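Local coordinates for protein glycoside hydrolase family 81 (Clostridium thermocellum, PDB 6FOP) that probably hydrolyses beta-1,3-glucans such as laminarin as an endo-acting glucanase of the cellulosome, at residues A[299-311]-A[664-676]. Sequence-based numbering, arbitrary orientation.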
# COMPACT_ATOMS: atom_id res chain seq x y z
N VAL A 299 -7.90 -3.48 14.78
CA VAL A 299 -9.31 -3.66 14.37
C VAL A 299 -9.80 -2.30 13.87
O VAL A 299 -9.75 -1.31 14.60
CB VAL A 299 -10.22 -4.16 15.51
CG1 VAL A 299 -11.63 -4.39 14.98
CG2 VAL A 299 -9.68 -5.48 16.08
N TYR A 300 -10.23 -2.27 12.61
CA TYR A 300 -10.79 -1.07 12.02
C TYR A 300 -12.26 -1.27 11.73
O TYR A 300 -12.68 -2.35 11.39
CB TYR A 300 -10.06 -0.77 10.72
CG TYR A 300 -8.54 -0.62 10.84
CD1 TYR A 300 -7.96 0.19 11.80
CD2 TYR A 300 -7.70 -1.23 9.92
CE1 TYR A 300 -6.56 0.32 11.89
CE2 TYR A 300 -6.33 -1.10 9.99
CZ TYR A 300 -5.76 -0.31 10.96
OH TYR A 300 -4.39 -0.20 11.00
N ARG A 301 -13.02 -0.19 11.75
CA ARG A 301 -14.39 -0.21 11.26
C ARG A 301 -14.38 0.01 9.74
O ARG A 301 -13.77 0.95 9.23
CB ARG A 301 -15.23 0.85 11.97
CG ARG A 301 -15.46 0.54 13.42
CD ARG A 301 -16.61 1.33 14.02
NE ARG A 301 -16.57 1.32 15.48
CZ ARG A 301 -16.97 0.30 16.25
NH1 ARG A 301 -17.44 -0.82 15.71
NH2 ARG A 301 -16.88 0.41 17.58
N TYR A 302 -15.09 -0.88 9.06
CA TYR A 302 -15.34 -0.77 7.63
C TYR A 302 -16.67 -0.05 7.47
O TYR A 302 -17.63 -0.35 8.17
CB TYR A 302 -15.43 -2.17 7.07
CG TYR A 302 -15.90 -2.28 5.63
CD1 TYR A 302 -15.13 -1.81 4.57
CD2 TYR A 302 -17.09 -2.92 5.34
CE1 TYR A 302 -15.53 -1.95 3.26
CE2 TYR A 302 -17.51 -3.08 4.02
CZ TYR A 302 -16.73 -2.60 2.99
OH TYR A 302 -17.13 -2.77 1.69
N HIS A 303 -16.73 0.91 6.55
CA HIS A 303 -17.91 1.76 6.38
C HIS A 303 -18.68 1.49 5.11
O HIS A 303 -19.56 2.30 4.74
CB HIS A 303 -17.51 3.23 6.45
CG HIS A 303 -16.93 3.60 7.77
ND1 HIS A 303 -17.72 3.97 8.84
CD2 HIS A 303 -15.66 3.59 8.22
CE1 HIS A 303 -16.94 4.18 9.89
NE2 HIS A 303 -15.69 3.98 9.54
N GLY A 304 -18.38 0.40 4.43
CA GLY A 304 -19.08 0.02 3.21
C GLY A 304 -18.49 0.73 2.00
O GLY A 304 -17.88 1.81 2.12
N ILE A 305 -18.72 0.15 0.83
CA ILE A 305 -18.57 0.86 -0.44
C ILE A 305 -19.81 0.61 -1.26
O ILE A 305 -20.55 -0.35 -1.01
CB ILE A 305 -17.30 0.44 -1.22
CG1 ILE A 305 -17.37 -1.00 -1.71
CG2 ILE A 305 -16.04 0.67 -0.38
CD1 ILE A 305 -16.34 -1.30 -2.75
N LEU A 306 -19.98 1.40 -2.31
CA LEU A 306 -21.04 1.16 -3.29
C LEU A 306 -20.44 0.94 -4.67
O LEU A 306 -19.35 1.43 -4.95
CB LEU A 306 -22.01 2.32 -3.35
CG LEU A 306 -22.83 2.54 -2.07
CD1 LEU A 306 -23.53 3.89 -2.16
CD2 LEU A 306 -23.83 1.42 -1.87
N PRO A 307 -21.20 0.27 -5.56
CA PRO A 307 -20.75 0.15 -6.96
C PRO A 307 -20.96 1.42 -7.78
O PRO A 307 -20.46 1.51 -8.89
CB PRO A 307 -21.60 -1.00 -7.50
CG PRO A 307 -22.83 -0.96 -6.67
CD PRO A 307 -22.39 -0.55 -5.30
N ASN A 308 -21.72 2.35 -7.23
CA ASN A 308 -22.08 3.63 -7.85
C ASN A 308 -22.96 4.37 -6.86
O ASN A 308 -23.57 3.77 -5.99
CB ASN A 308 -22.84 3.44 -9.17
CG ASN A 308 -24.07 2.55 -9.03
OD1 ASN A 308 -23.99 1.32 -9.12
ND2 ASN A 308 -25.23 3.17 -8.86
N LEU A 309 -23.04 5.70 -7.01
CA LEU A 309 -24.03 6.46 -6.29
C LEU A 309 -25.43 6.27 -6.96
O LEU A 309 -25.52 5.97 -8.15
CB LEU A 309 -23.67 7.95 -6.26
CG LEU A 309 -22.40 8.29 -5.48
CD1 LEU A 309 -22.17 9.78 -5.49
CD2 LEU A 309 -22.47 7.79 -4.04
N PRO A 310 -26.49 6.33 -6.15
CA PRO A 310 -27.85 6.13 -6.68
C PRO A 310 -28.32 7.32 -7.53
O PRO A 310 -27.60 8.30 -7.69
CB PRO A 310 -28.69 5.98 -5.41
CG PRO A 310 -28.02 6.85 -4.44
CD PRO A 310 -26.53 6.66 -4.71
N ASP A 311 -29.53 7.21 -8.07
CA ASP A 311 -30.13 8.27 -8.88
C ASP A 311 -30.95 9.18 -7.99
O ASP A 311 -32.16 9.13 -8.01
CB ASP A 311 -30.97 7.67 -10.00
CG ASP A 311 -31.56 8.71 -10.92
OD1 ASP A 311 -31.16 9.89 -10.90
OD2 ASP A 311 -32.44 8.31 -11.69
N PHE A 664 -19.85 8.62 8.89
CA PHE A 664 -19.01 7.52 9.33
C PHE A 664 -19.34 7.02 10.74
O PHE A 664 -18.64 6.17 11.27
CB PHE A 664 -17.55 7.96 9.24
CG PHE A 664 -17.13 8.23 7.84
CD1 PHE A 664 -16.80 7.17 7.00
CD2 PHE A 664 -17.20 9.51 7.31
CE1 PHE A 664 -16.44 7.41 5.68
CE2 PHE A 664 -16.85 9.73 6.02
CZ PHE A 664 -16.47 8.69 5.20
N SER A 665 -20.41 7.53 11.34
CA SER A 665 -20.77 7.13 12.70
C SER A 665 -21.76 5.96 12.73
O SER A 665 -22.21 5.57 13.82
CB SER A 665 -21.34 8.32 13.46
OG SER A 665 -22.62 8.65 13.01
N VAL A 666 -22.13 5.45 11.56
CA VAL A 666 -23.11 4.37 11.43
C VAL A 666 -22.54 3.28 10.53
O VAL A 666 -22.08 3.58 9.42
CB VAL A 666 -24.40 4.86 10.74
CG1 VAL A 666 -25.47 3.76 10.68
CG2 VAL A 666 -24.95 6.06 11.44
N THR A 667 -22.65 2.03 10.96
CA THR A 667 -22.26 0.89 10.15
C THR A 667 -23.44 -0.03 9.88
O THR A 667 -24.53 0.17 10.43
CB THR A 667 -21.07 0.15 10.77
OG1 THR A 667 -21.41 -0.25 12.10
CG2 THR A 667 -19.84 1.06 10.81
N ALA A 668 -23.21 -1.05 9.07
CA ALA A 668 -24.26 -1.98 8.67
C ALA A 668 -23.70 -3.37 8.50
O ALA A 668 -22.50 -3.54 8.22
CB ALA A 668 -24.94 -1.54 7.37
N ASP A 669 -24.59 -4.35 8.62
CA ASP A 669 -24.24 -5.78 8.52
C ASP A 669 -24.25 -6.34 7.09
O ASP A 669 -24.76 -7.43 6.81
CB ASP A 669 -25.10 -6.62 9.47
CG ASP A 669 -26.58 -6.62 9.12
OD1 ASP A 669 -27.02 -5.90 8.19
OD2 ASP A 669 -27.31 -7.32 9.86
N THR A 670 -23.67 -5.57 6.16
CA THR A 670 -23.59 -5.96 4.76
C THR A 670 -22.35 -5.31 4.14
O THR A 670 -21.89 -4.30 4.66
CB THR A 670 -24.90 -5.57 4.02
OG1 THR A 670 -25.08 -6.38 2.87
CG2 THR A 670 -24.92 -4.10 3.66
N PRO A 671 -21.82 -5.86 3.02
CA PRO A 671 -20.56 -5.27 2.52
C PRO A 671 -20.75 -4.03 1.66
O PRO A 671 -19.85 -3.20 1.62
CB PRO A 671 -19.93 -6.38 1.68
CG PRO A 671 -20.88 -7.50 1.65
CD PRO A 671 -22.04 -7.24 2.56
N LEU A 672 -21.88 -3.88 0.96
CA LEU A 672 -22.05 -2.79 -0.01
C LEU A 672 -23.14 -1.86 0.50
O LEU A 672 -24.33 -2.13 0.36
CB LEU A 672 -22.34 -3.33 -1.39
CG LEU A 672 -21.36 -4.37 -1.95
CD1 LEU A 672 -21.82 -4.83 -3.34
CD2 LEU A 672 -19.95 -3.85 -1.97
N TYR A 673 -22.73 -0.77 1.13
CA TYR A 673 -23.63 0.23 1.66
C TYR A 673 -22.89 1.55 1.80
O TYR A 673 -21.66 1.59 1.74
CB TYR A 673 -24.21 -0.18 3.01
CG TYR A 673 -23.22 -0.17 4.16
CD1 TYR A 673 -22.39 -1.27 4.40
CD2 TYR A 673 -23.16 0.90 5.03
CE1 TYR A 673 -21.49 -1.27 5.47
CE2 TYR A 673 -22.29 0.92 6.10
CZ TYR A 673 -21.47 -0.17 6.34
OH TYR A 673 -20.65 -0.12 7.44
N SER A 674 -23.65 2.61 2.00
CA SER A 674 -23.13 3.89 2.52
C SER A 674 -24.27 4.67 3.16
O SER A 674 -25.44 4.53 2.75
CB SER A 674 -22.40 4.73 1.46
OG SER A 674 -21.16 4.15 1.08
N VAL A 675 -23.92 5.50 4.12
CA VAL A 675 -24.86 6.37 4.80
C VAL A 675 -24.45 7.80 4.60
O VAL A 675 -23.27 8.15 4.68
CB VAL A 675 -24.95 6.06 6.31
CG1 VAL A 675 -26.04 6.90 6.99
CG2 VAL A 675 -25.21 4.57 6.53
N PHE A 676 -25.44 8.64 4.31
CA PHE A 676 -25.27 10.06 4.05
C PHE A 676 -26.12 10.85 5.04
O PHE A 676 -27.15 10.36 5.52
CB PHE A 676 -25.70 10.38 2.61
CG PHE A 676 -24.97 9.58 1.56
CD1 PHE A 676 -25.37 8.30 1.23
CD2 PHE A 676 -23.84 10.10 0.94
CE1 PHE A 676 -24.67 7.56 0.29
CE2 PHE A 676 -23.14 9.36 0.00
CZ PHE A 676 -23.56 8.09 -0.33
O HOH W 1 -18.78 -1.25 13.28
O HOH W 2 -21.24 4.89 5.23
O HOH W 3 -20.41 4.65 7.82
O HOH W 4 -19.50 4.92 3.49
O HOH W 5 -17.94 4.48 1.97
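Tyr-673 lays one ring face against the backbone of His-303 and Gly-304: Gly-304 CA sits over that face, 3.9 Å from the centroid of the Tyr-673 ring, while Ala-668 CB covers the opposite face. With chi1 at 70°, CG of Tyr-673 stands between its own backbone N and carbonyl carbon, and this turns the ring back against that chain. Its hydroxyl is hydrogen-bonded to Ser-239 OG and accepts a weak hydrogen bond from the backbone N of Ala-668. A second aromatic contact is T-shaped: Phe-664 directs its CD1 edge at the face of His-303, the planes at 82° and the ring centroids 5.2 Å apart.

Tyr-302 OH donates a hydrogen bond to Pro-671 O at 2.8 Å, tilted 18° from the carbonyl plane. Waters also bridge the segments. One joins His-303 ND1 to Val-666 O, and two others donate to His-303 O, leading on to Val-675 N and to Ser-674 OG.

Apolar contacts follow down the chain. Ile-305 CG1 meets Leu-672 CD2 at 3.9 Å, Leu-306 CD2 rests on Tyr-673 CA, and Leu-309 CD2 touches Phe-676 CZ beside helix 646-659. This largely buried packing sets the connection after strand 295-301, which forms an antiparallel sheet with strands 223-235 and 240-251, against the antiparallel sheet holding strand 673-678, before the chain enters the helices, beginning with 317-329, of the (alpha/alpha)6 barrel expected for family 81.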